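Local atomic coordinates of D-alanyl transferase DltD (Enterococcus faecalis, PDB entry 6O93), a protein that probably acts in the D-alanylation of lipoteichoic acid in the Gram-positive cell wall, as a membrane-associated D-alanyl transferase with an SGNH-hydrolase-like fold. Residues K111-D116 / T149-V154; D157-E162 / D179-N184; A279-A284 / I378-Y383. One frame throughout, in Å; residues are numbered along the deposited sequence.

Contact 1. Residues K111-D116 / T149-V154; sequences KGVPND and TKFPVV. With PO4 (phosphate ion), chain E.
Apolar packing between Val-113 and Phe-151 forms the buried side of this contact. Val-113 brings its CG1 methyl to the outer end of the phenyl ring, 3.6 Å from Phe-151 CZ, and the two side chains cross at about a right angle. With chi1 at 62°, this methyl is tucked between its own backbone N and carbonyl carbon, and from there it meets the ring. Asn-115 CA and the carbonyl oxygen of Val-113 lie at the edge of the same ring, in its plane. Phe-118, one turn further along helix 115-121, stacks on Phe-151 and encloses it further.

The amide of Asn-115 makes the outer packing. Its plane stands 80° from the phenyl ring, with OD1 placed 3.4 Å from Phe-151 CD1, while Asn-115 CG rests 3.6 Å from CD of Pro-152.

Direct polar bonds between the segments are replaced by two waters. One donates to OD1 of Asn-115 and to the carbonyl oxygen of Lys-150, at 2.7 Å each, and sits above one face of the Phe-151 ring. The other donates to the Asn-115 carbonyl oxygen and accepts from the backbone N of Val-153, 3.1 Å away, thereby serving an amide in the first turn of helix 152-155. At the other end of the Asn-115 amide, ND2 gives a weak bond of 3.3 Å to O1 of a phosphate ion, probably a crystallisation component; the two ends of the amide thus have separate partners, which would help fix its rotation.

Pro-114 and Phe-151 occupy the N-cap positions of their helices. The contact is therefore a water-bridged meeting of two helix N-termini, with the Phe-151 ring packed on Val-113 at its buried side, in the helical part of DltD that follows strand 98-102.

Contact 2. Residues D157-E162 / D179-N184; sequences DKVLME and DYFIMN
Val-159 packs closely against Tyr-180 on the outer, partly exposed side of the contact. Its CG1 methyl lies 3.4 Å from Tyr-180 CD2, and its CB stands over one face of the phenol ring, 22° off the normal, in a CH-pi contact. Asn-184 occupies the opposite face, where its amide N lies toward the rim. That amide is held by a nearly straight bond of 3.0 Å from ND2 to the carbonyl oxygen of Tyr-180. The phenol is consequently sandwiched between a valine of one helix and an asparagine of its own.

The buried side is looser. Leu-160 CD1 comes within 4.3 Å of Phe-181 CZ, and Leu-131 of helix 124-132 touches both residues. Asp-157 is the N-cap of helix 158-168, its OD1 accepting from Leu-160 N at 3.1 Å, while OD2 is hydrogen-bonded to the hydroxyl of Tyr-128; a glycerol, probably from the crystallisation liquor, accepts from the backbone N of Val-159.

The axes of the segments 158-162 and 179-184 approach to 11.2 Å, with N-to-C directions 139° apart. Helices 158-168 and 175-195, to which they belong, form a roughly antiparallel hairpin, with the two rings of helix 175-195 filling the gap to Val-159 and Leu-160.

Contact 3. Residues A279-A284 / I378-Y383; sequences ALEQLA and IDDRFY
With CG anti to the backbone N (chi1 174°) and the chain extended beyond it, Glu-281 reaches from its helix to the hydroxyl of Tyr-383, whose CG, anti to the carbonyl carbon (chi1 -77°), turns the ring so that its hydroxyl end meets the helix. The two side chains cross at about a right angle. Tyr-383 OH donates to Glu-281 OE1 over 2.6 Å, meeting it from well above the carboxylate plane, 51° out of it. Seen from the phenol, OE1 lies at the ring edge, near its plane. Tyr-143 stacks on the Tyr-383 ring, which probably helps to set its orientation.

Glu-281 OE1 has a second donor in a water, 2.5 Å away, which also donates to Asp-380 OD1 at 2.9 Å. The shared water probably eases the approach of the two acidic groups, with Glu-281 OE1 only 3.7 Å from Asp-380 OD1. Glu-281 OE2 lies near another acid, Glu-285. Such a concentration of negative charge may raise the proton affinity of the buried Glu-281, although the hydrogen bonds from the tyrosine hydroxyl and the water would partly offset it.

Beside the polar group, Ile-378 supplies the apolar packing. Its CG1 is 3.6 Å from Ala-284 CB, and CD1 extends over the helix backbone near the carbonyl oxygen of Leu-280. Within the other segment, Asp-379 makes an Asx turn, OD1 accepting from Arg-381 N, and its carboxylate takes a side-on salt bridge from Arg-381, with NH2 to OD2 at 2.7 Å. This pairing lies at the bend leading into the 3-10 segment 380-383.

The C-terminal loop thus lies along helix 272-285, whose Leu-280 and Leu-283 pack on strand 289-294 of the parallel sheet; Phe-382 reaches helix 309-324, and helix 385-388 follows directly.

How the contacts relate
The three contacts follow one another along the chain, each closing before the next opens. Contacts 1 and 2 are neighbours, with centres about 19 Å apart: helix 152-155 of contact 1 leads into helix 158-168 of contact 2, and Val-154 packs on Leu-160 where they meet. Both belong to the helical region between strands 98-102 and 289-294. Contact 3 stands apart, its centre about 21 Å from that of contact 1 and 26 Å from that of contact 2, without touching either. It binds the C-terminal tail to helix 272-285 beside the parallel sheet, so the set spans both the helices between strands 98-102 and 289-294 and the sheet-bearing body of DltD.

Contact 1. Residues K111-D116 / T149-V154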
loop_
_atom_site.group_PDB
_atom_site.type_symbol
_atom_site.label_atom_id
_atom_site.label_comp_id
_atom_site.label_asym_id
_atom_site.label_seq_id
_atom_site.Cartn_x
_atom_site.Cartn_y
_atom_site.Cartn_z
ATOM N N LYS A 111 -6.285 4.512 17.063
ATOM C CA LYS A 111 -6.015 3.152 17.508
ATOM C C LYS A 111 -5.279 2.318 16.467
ATOM O O LYS A 111 -5.024 1.134 16.709
ATOM C CB LYS A 111 -7.326 2.462 17.893
ATOM C CG LYS A 111 -7.990 3.070 19.124
ATOM C CD LYS A 111 -9.394 2.523 19.346
ATOM C CE LYS A 111 -10.400 3.152 18.389
ATOM N NZ LYS A 111 -11.742 2.512 18.489
ATOM N N GLY A 112 -4.926 2.899 15.325
ATOM C CA GLY A 112 -4.180 2.171 14.320
ATOM C C GLY A 112 -5.072 1.266 13.488
ATOM O O GLY A 112 -6.300 1.404 13.450
ATOM N N VAL A 113 -4.429 0.319 12.813
ATOM C CA VAL A 113 -5.165 -0.572 11.911
ATOM C C VAL A 113 -6.167 -1.390 12.721
ATOM O O VAL A 113 -5.794 -1.973 13.758
ATOM C CB VAL A 113 -4.196 -1.488 11.142
ATOM C CG1 VAL A 113 -3.414 -2.386 12.093
ATOM C CG2 VAL A 113 -4.957 -2.320 10.118
ATOM N N PRO A 114 -7.437 -1.461 12.318
ATOM C CA PRO A 114 -8.409 -2.251 13.087
ATOM C C PRO A 114 -8.045 -3.729 13.122
ATOM O O PRO A 114 -7.370 -4.248 12.230
ATOM C CB PRO A 114 -9.727 -2.018 12.337
ATOM C CG PRO A 114 -9.527 -0.732 11.600
ATOM C CD PRO A 114 -8.079 -0.695 11.235
ATOM N N ASN A 115 -8.511 -4.411 14.173
ATOM C CA ASN A 115 -8.245 -5.842 14.316
ATOM C C ASN A 115 -8.689 -6.616 13.080
ATOM O O ASN A 115 -7.940 -7.444 12.548
ATOM C CB ASN A 115 -8.951 -6.391 15.558
ATOM C CG ASN A 115 -8.304 -5.940 16.852
ATOM O OD1 ASN A 115 -7.147 -5.527 16.874
ATOM N ND2 ASN A 115 -9.051 -6.032 17.947
ATOM N N ASP A 116 -9.913 -6.359 12.608
ATOM C CA ASP A 116 -10.462 -7.133 11.501
ATOM C C ASP A 116 -9.771 -6.814 10.184
ATOM O O ASP A 116 -9.742 -7.661 9.284
ATOM C CB ASP A 116 -11.965 -6.879 11.374
ATOM C CG ASP A 116 -12.736 -7.306 12.607
ATOM O OD1 ASP A 116 -12.205 -8.124 13.388
ATOM O OD2 ASP A 116 -13.877 -6.828 12.788
ATOM N N THR A 149 1.266 -9.529 18.679
ATOM C CA THR A 149 0.596 -10.071 19.857
ATOM C C THR A 149 -0.640 -9.277 20.248
ATOM O O THR A 149 -1.392 -9.728 21.117
ATOM C CB THR A 149 1.546 -10.121 21.057
ATOM O OG1 THR A 149 1.972 -8.793 21.398
ATOM C CG2 THR A 149 2.755 -10.991 20.755
ATOM N N LYS A 150 -0.869 -8.114 19.642
ATOM C CA LYS A 150 -2.031 -7.302 19.970
ATOM C C LYS A 150 -3.274 -7.688 19.179
ATOM O O LYS A 150 -4.362 -7.199 19.500
ATOM C CB LYS A 150 -1.723 -5.819 19.732
ATOM C CG LYS A 150 -0.555 -5.282 20.553
ATOM C CD LYS A 150 -0.855 -5.307 22.046
ATOM C CE LYS A 150 0.243 -4.623 22.853
ATOM N NZ LYS A 150 1.545 -5.351 22.782
ATOM N N PHE A 151 -3.147 -8.560 18.161
ATOM C CA PHE A 151 -4.276 -8.842 17.287
ATOM C C PHE A 151 -4.869 -10.220 17.557
ATOM O O PHE A 151 -4.127 -11.187 17.761
ATOM C CB PHE A 151 -3.854 -8.743 15.818
ATOM C CG PHE A 151 -3.442 -7.361 15.417
ATOM C CD1 PHE A 151 -4.389 -6.433 15.018
ATOM C CD2 PHE A 151 -2.116 -6.976 15.474
ATOM C CE1 PHE A 151 -4.017 -5.154 14.664
ATOM C CE2 PHE A 151 -1.741 -5.698 15.122
ATOM C CZ PHE A 151 -2.692 -4.786 14.719
ATOM N N PRO A 152 -6.203 -10.344 17.564
ATOM C CA PRO A 152 -6.805 -11.651 17.884
ATOM C C PRO A 152 -6.392 -12.767 16.940
ATOM O O PRO A 152 -6.263 -13.917 17.376
ATOM C CB PRO A 152 -8.313 -11.371 17.802
ATOM C CG PRO A 152 -8.446 -9.905 18.011
ATOM C CD PRO A 152 -7.221 -9.289 17.414
ATOM N N VAL A 153 -6.190 -12.475 15.653
ATOM C CA VAL A 153 -5.855 -13.542 14.713
ATOM C C VAL A 153 -4.553 -14.220 15.114
ATOM O O VAL A 153 -4.345 -15.405 14.825
ATOM C CB VAL A 153 -5.785 -12.995 13.275
ATOM C CG1 VAL A 153 -4.532 -12.152 13.083
ATOM C CG2 VAL A 153 -5.826 -14.144 12.273
ATOM N N VAL A 154 -3.666 -13.490 15.786
ATOM C CA VAL A 154 -2.400 -14.037 16.256
ATOM C C VAL A 154 -2.535 -14.637 17.651
ATOM O O VAL A 154 -1.905 -15.653 17.956
ATOM C CB VAL A 154 -1.322 -12.934 16.224
ATOM C CG1 VAL A 154 -0.066 -13.383 16.965
ATOM C CG2 VAL A 154 -0.996 -12.556 14.785
HETATM P P PO4 E . -13.195 -7.052 16.760
HETATM O O1 PO4 E . -11.823 -7.610 17.062
HETATM O O2 PO4 E . -13.071 -5.621 16.296
HETATM O O3 PO4 E . -14.041 -7.107 18.010
HETATM O O4 PO4 E . -13.840 -7.876 15.672
HETATM O O HOH W 1 -6.871 -9.773 14.216
HETATM O O HOH W 2 -5.224 -4.765 18.612
#

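Contact 2. Residues D157-E162 / D179-N184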
loop_
_atom_site.group_PDB
_atom_site.type_symbol
_atom_site.label_atom_id
_atom_site.label_comp_id
_atom_site.label_asym_id
_atom_site.label_seq_id
_atom_site.Cartn_x
_atom_site.Cartn_y
_atom_site.Cartn_z
ATOM N N ASP A 157 -3.045 -18.294 18.205
ATOM C CA ASP A 157 -1.947 -19.169 17.801
ATOM C C ASP A 157 -0.957 -19.213 18.963
ATOM O O ASP A 157 -0.126 -18.315 19.119
ATOM C CB ASP A 157 -1.307 -18.650 16.517
ATOM C CG ASP A 157 -0.279 -19.602 15.941
ATOM O OD1 ASP A 157 0.295 -20.406 16.704
ATOM O OD2 ASP A 157 -0.042 -19.536 14.717
ATOM N N LYS A 158 -1.049 -20.266 19.778
ATOM C CA LYS A 158 -0.308 -20.304 21.035
ATOM C C LYS A 158 1.193 -20.426 20.803
ATOM O O LYS A 158 1.985 -19.725 21.442
ATOM C CB LYS A 158 -0.814 -21.458 21.901
ATOM C CG LYS A 158 -2.296 -21.367 22.250
ATOM C CD LYS A 158 -2.628 -20.078 22.996
ATOM C CE LYS A 158 -4.086 -20.043 23.427
ATOM N NZ LYS A 158 -4.394 -18.845 24.262
ATOM N N VAL A 159 1.610 -21.323 19.906
ATOM C CA VAL A 159 3.036 -21.464 19.623
ATOM C C VAL A 159 3.595 -20.154 19.086
ATOM O O VAL A 159 4.686 -19.718 19.472
ATOM C CB VAL A 159 3.282 -22.629 18.647
ATOM C CG1 VAL A 159 4.751 -22.682 18.238
ATOM C CG2 VAL A 159 2.859 -23.944 19.280
ATOM N N LEU A 160 2.850 -19.502 18.191
ATOM C CA LEU A 160 3.264 -18.197 17.691
ATOM C C LEU A 160 3.389 -17.193 18.830
ATOM O O LEU A 160 4.402 -16.494 18.949
ATOM C CB LEU A 160 2.267 -17.707 16.640
ATOM C CG LEU A 160 2.559 -16.351 15.991
ATOM C CD1 LEU A 160 3.961 -16.316 15.421
ATOM C CD2 LEU A 160 1.538 -16.058 14.906
ATOM N N MET A 161 2.368 -17.117 19.688
ATOM C CA MET A 161 2.410 -16.181 20.808
ATOM C C MET A 161 3.611 -16.450 21.702
ATOM O O MET A 161 4.275 -15.514 22.164
ATOM C CB MET A 161 1.114 -16.271 21.614
ATOM C CG MET A 161 -0.082 -15.622 20.932
ATOM S SD MET A 161 0.076 -13.829 20.811
ATOM C CE MET A 161 -0.158 -13.349 22.521
ATOM N N GLU A 162 3.907 -17.725 21.958
ATOM C CA GLU A 162 5.064 -18.061 22.780
ATOM C C GLU A 162 6.359 -17.646 22.094
ATOM O O GLU A 162 7.286 -17.153 22.748
ATOM C CB GLU A 162 5.059 -19.559 23.086
ATOM C CG GLU A 162 3.907 -19.978 23.984
ATOM C CD GLU A 162 3.794 -21.481 24.157
ATOM O OE1 GLU A 162 4.245 -22.233 23.265
ATOM O OE2 GLU A 162 3.244 -21.908 25.193
ATOM N N ASP A 179 11.154 -25.457 14.431
ATOM C CA ASP A 179 10.729 -26.721 13.838
ATOM C C ASP A 179 9.228 -26.725 13.572
ATOM O O ASP A 179 8.773 -27.223 12.536
ATOM C CB ASP A 179 11.105 -27.890 14.750
ATOM C CG ASP A 179 12.607 -28.080 14.878
ATOM O OD1 ASP A 179 13.366 -27.477 14.091
ATOM O OD2 ASP A 179 13.028 -28.839 15.773
ATOM N N TYR A 180 8.443 -26.176 14.502
ATOM C CA TYR A 180 6.994 -26.136 14.324
ATOM C C TYR A 180 6.615 -25.330 13.088
ATOM O O TYR A 180 5.801 -25.771 12.269
ATOM C CB TYR A 180 6.330 -25.553 15.571
ATOM C CG TYR A 180 4.860 -25.262 15.391
ATOM C CD1 TYR A 180 3.913 -26.264 15.533
ATOM C CD2 TYR A 180 4.420 -23.985 15.073
ATOM C CE1 TYR A 180 2.569 -26.005 15.367
ATOM C CE2 TYR A 180 3.074 -23.713 14.904
ATOM C CZ TYR A 180 2.154 -24.727 15.053
ATOM O OH TYR A 180 0.812 -24.469 14.887
ATOM N N PHE A 181 7.193 -24.135 12.938
ATOM C CA PHE A 181 6.900 -23.321 11.765
ATOM C C PHE A 181 7.305 -24.043 10.487
ATOM O O PHE A 181 6.587 -23.990 9.481
ATOM C CB PHE A 181 7.611 -21.971 11.873
ATOM C CG PHE A 181 7.221 -21.181 13.091
ATOM C CD1 PHE A 181 5.887 -20.988 13.408
ATOM C CD2 PHE A 181 8.187 -20.648 13.927
ATOM C CE1 PHE A 181 5.522 -20.270 14.531
ATOM C CE2 PHE A 181 7.828 -19.930 15.055
ATOM C CZ PHE A 181 6.493 -19.741 15.356
ATOM N N ILE A 182 8.445 -24.739 10.513
ATOM C CA ILE A 182 8.910 -25.452 9.326
ATOM C C ILE A 182 7.933 -26.559 8.954
ATOM O O ILE A 182 7.637 -26.775 7.771
ATOM C CB ILE A 182 10.333 -25.995 9.559
ATOM C CG1 ILE A 182 11.324 -24.830 9.625
ATOM C CG2 ILE A 182 10.724 -26.980 8.463
ATOM C CD1 ILE A 182 12.717 -25.223 10.075
ATOM N N MET A 183 7.411 -27.273 9.954
ATOM C CA MET A 183 6.410 -28.302 9.690
ATOM C C MET A 183 5.190 -27.717 8.992
ATOM O O MET A 183 4.689 -28.279 8.013
ATOM C CB MET A 183 5.986 -28.976 10.992
ATOM C CG MET A 183 7.024 -29.879 11.605
ATOM S SD MET A 183 6.355 -30.732 13.040
ATOM C CE MET A 183 7.846 -31.476 13.698
ATOM N N ASN A 184 4.682 -26.593 9.502
ATOM C CA ASN A 184 3.488 -25.994 8.915
ATOM C C ASN A 184 3.784 -25.389 7.550
ATOM O O ASN A 184 2.935 -25.431 6.652
ATOM C CB ASN A 184 2.920 -24.934 9.858
ATOM C CG ASN A 184 2.110 -25.536 10.984
ATOM O OD1 ASN A 184 0.887 -25.634 10.896
ATOM N ND2 ASN A 184 2.787 -25.950 12.048
#

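Contact 3. Residues A279-A284 / I378-Y383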
loop_
_atom_site.group_PDB
_atom_site.type_symbol
_atom_site.label_atom_id
_atom_site.label_comp_id
_atom_site.label_asym_id
_atom_site.label_seq_id
_atom_site.Cartn_x
_atom_site.Cartn_y
_atom_site.Cartn_z
ATOM N N ALA A 279 7.690 -1.004 7.830
ATOM C CA ALA A 279 7.816 -1.149 6.385
ATOM C C ALA A 279 9.060 -0.437 5.869
ATOM O O ALA A 279 9.728 -0.931 4.953
ATOM C CB ALA A 279 6.563 -0.611 5.695
ATOM N N LEU A 280 9.391 0.717 6.450
ATOM C CA LEU A 280 10.573 1.455 6.020
ATOM C C LEU A 280 11.852 0.678 6.312
ATOM O O LEU A 280 12.770 0.649 5.482
ATOM C CB LEU A 280 10.612 2.822 6.703
ATOM C CG LEU A 280 9.497 3.797 6.325
ATOM C CD1 LEU A 280 9.582 5.051 7.185
ATOM C CD2 LEU A 280 9.565 4.152 4.845
ATOM N N GLU A 281 11.936 0.045 7.486
ATOM C CA GLU A 281 13.126 -0.733 7.812
ATOM C C GLU A 281 13.289 -1.913 6.860
ATOM O O GLU A 281 14.407 -2.224 6.436
ATOM C CB GLU A 281 13.066 -1.213 9.263
ATOM C CG GLU A 281 14.210 -2.157 9.636
ATOM C CD GLU A 281 14.413 -2.296 11.137
ATOM O OE1 GLU A 281 13.812 -1.515 11.905
ATOM O OE2 GLU A 281 15.179 -3.192 11.548
ATOM N N GLN A 282 12.186 -2.580 6.507
ATOM C CA GLN A 282 12.271 -3.695 5.569
ATOM C C GLN A 282 12.751 -3.227 4.200
ATOM O O GLN A 282 13.548 -3.911 3.546
ATOM C CB GLN A 282 10.914 -4.391 5.447
ATOM C CG GLN A 282 10.428 -5.048 6.728
ATOM C CD GLN A 282 11.347 -6.160 7.204
ATOM O OE1 GLN A 282 11.884 -6.926 6.405
ATOM N NE2 GLN A 282 11.534 -6.248 8.514
ATOM N N LEU A 283 12.270 -2.067 3.748
ATOM C CA LEU A 283 12.696 -1.544 2.454
ATOM C C LEU A 283 14.168 -1.151 2.476
ATOM O O LEU A 283 14.907 -1.435 1.528
ATOM C CB LEU A 283 11.825 -0.351 2.063
ATOM C CG LEU A 283 10.360 -0.694 1.782
ATOM C CD1 LEU A 283 9.470 0.535 1.913
ATOM C CD2 LEU A 283 10.220 -1.314 0.396
ATOM N N ALA A 284 14.613 -0.505 3.556
ATOM C CA ALA A 284 16.007 -0.088 3.652
ATOM C C ALA A 284 16.949 -1.278 3.781
ATOM O O ALA A 284 18.067 -1.237 3.254
ATOM C CB ALA A 284 16.191 0.860 4.839
ATOM N N ILE A 378 18.388 4.600 8.996
ATOM C CA ILE A 378 17.244 4.156 9.782
ATOM C C ILE A 378 17.484 4.473 11.248
ATOM O O ILE A 378 18.567 4.220 11.791
ATOM C CB ILE A 378 16.999 2.656 9.563
ATOM C CG1 ILE A 378 16.542 2.391 8.127
ATOM C CG2 ILE A 378 15.971 2.134 10.557
ATOM C CD1 ILE A 378 15.182 2.983 7.779
ATOM N N ASP A 379 16.466 5.033 11.897
ATOM C CA ASP A 379 16.510 5.380 13.314
ATOM C C ASP A 379 15.402 4.600 14.011
ATOM O O ASP A 379 14.218 4.892 13.818
ATOM C CB ASP A 379 16.341 6.887 13.510
ATOM C CG ASP A 379 16.630 7.331 14.931
ATOM O OD1 ASP A 379 16.476 6.510 15.859
ATOM O OD2 ASP A 379 17.010 8.506 15.118
ATOM N N ASP A 380 15.787 3.603 14.814
ATOM C CA ASP A 380 14.806 2.741 15.465
ATOM C C ASP A 380 13.878 3.510 16.393
ATOM O O ASP A 380 12.805 3.003 16.735
ATOM C CB ASP A 380 15.510 1.639 16.260
ATOM C CG ASP A 380 16.260 0.668 15.375
ATOM O OD1 ASP A 380 15.839 0.466 14.214
ATOM O OD2 ASP A 380 17.271 0.105 15.844
ATOM N N ARG A 381 14.263 4.717 16.812
ATOM C CA ARG A 381 13.438 5.478 17.741
ATOM C C ARG A 381 12.100 5.877 17.131
ATOM O O ARG A 381 11.188 6.262 17.871
ATOM C CB ARG A 381 14.212 6.706 18.217
ATOM C CG ARG A 381 15.491 6.338 18.966
ATOM C CD ARG A 381 16.317 7.550 19.356
ATOM N NE ARG A 381 16.724 8.340 18.197
ATOM C CZ ARG A 381 17.606 9.332 18.241
ATOM N NH1 ARG A 381 18.189 9.659 19.386
ATOM N NH2 ARG A 381 17.912 9.998 17.135
ATOM N N PHE A 382 11.953 5.784 15.808
ATOM C CA PHE A 382 10.657 6.012 15.181
ATOM C C PHE A 382 9.657 4.897 15.473
ATOM O O PHE A 382 8.480 5.041 15.128
ATOM C CB PHE A 382 10.822 6.177 13.669
ATOM C CG PHE A 382 11.345 7.530 13.255
ATOM C CD1 PHE A 382 10.517 8.641 13.270
ATOM C CD2 PHE A 382 12.661 7.689 12.844
ATOM C CE1 PHE A 382 10.990 9.886 12.889
ATOM C CE2 PHE A 382 13.140 8.934 12.462
ATOM C CZ PHE A 382 12.304 10.031 12.483
ATOM N N TYR A 383 10.094 3.794 16.089
ATOM C CA TYR A 383 9.173 2.765 16.559
ATOM C C TYR A 383 8.479 3.147 17.860
ATOM O O TYR A 383 7.455 2.544 18.201
ATOM C CB TYR A 383 9.918 1.445 16.788
ATOM C CG TYR A 383 10.261 0.654 15.543
ATOM C CD1 TYR A 383 9.306 0.389 14.571
ATOM C CD2 TYR A 383 11.544 0.153 15.355
ATOM C CE1 TYR A 383 9.622 -0.347 13.441
ATOM C CE2 TYR A 383 11.869 -0.579 14.231
ATOM C CZ TYR A 383 10.905 -0.826 13.278
ATOM O OH TYR A 383 11.226 -1.554 12.159
HETATM O O HOH W 3 13.655 0.963 12.295
#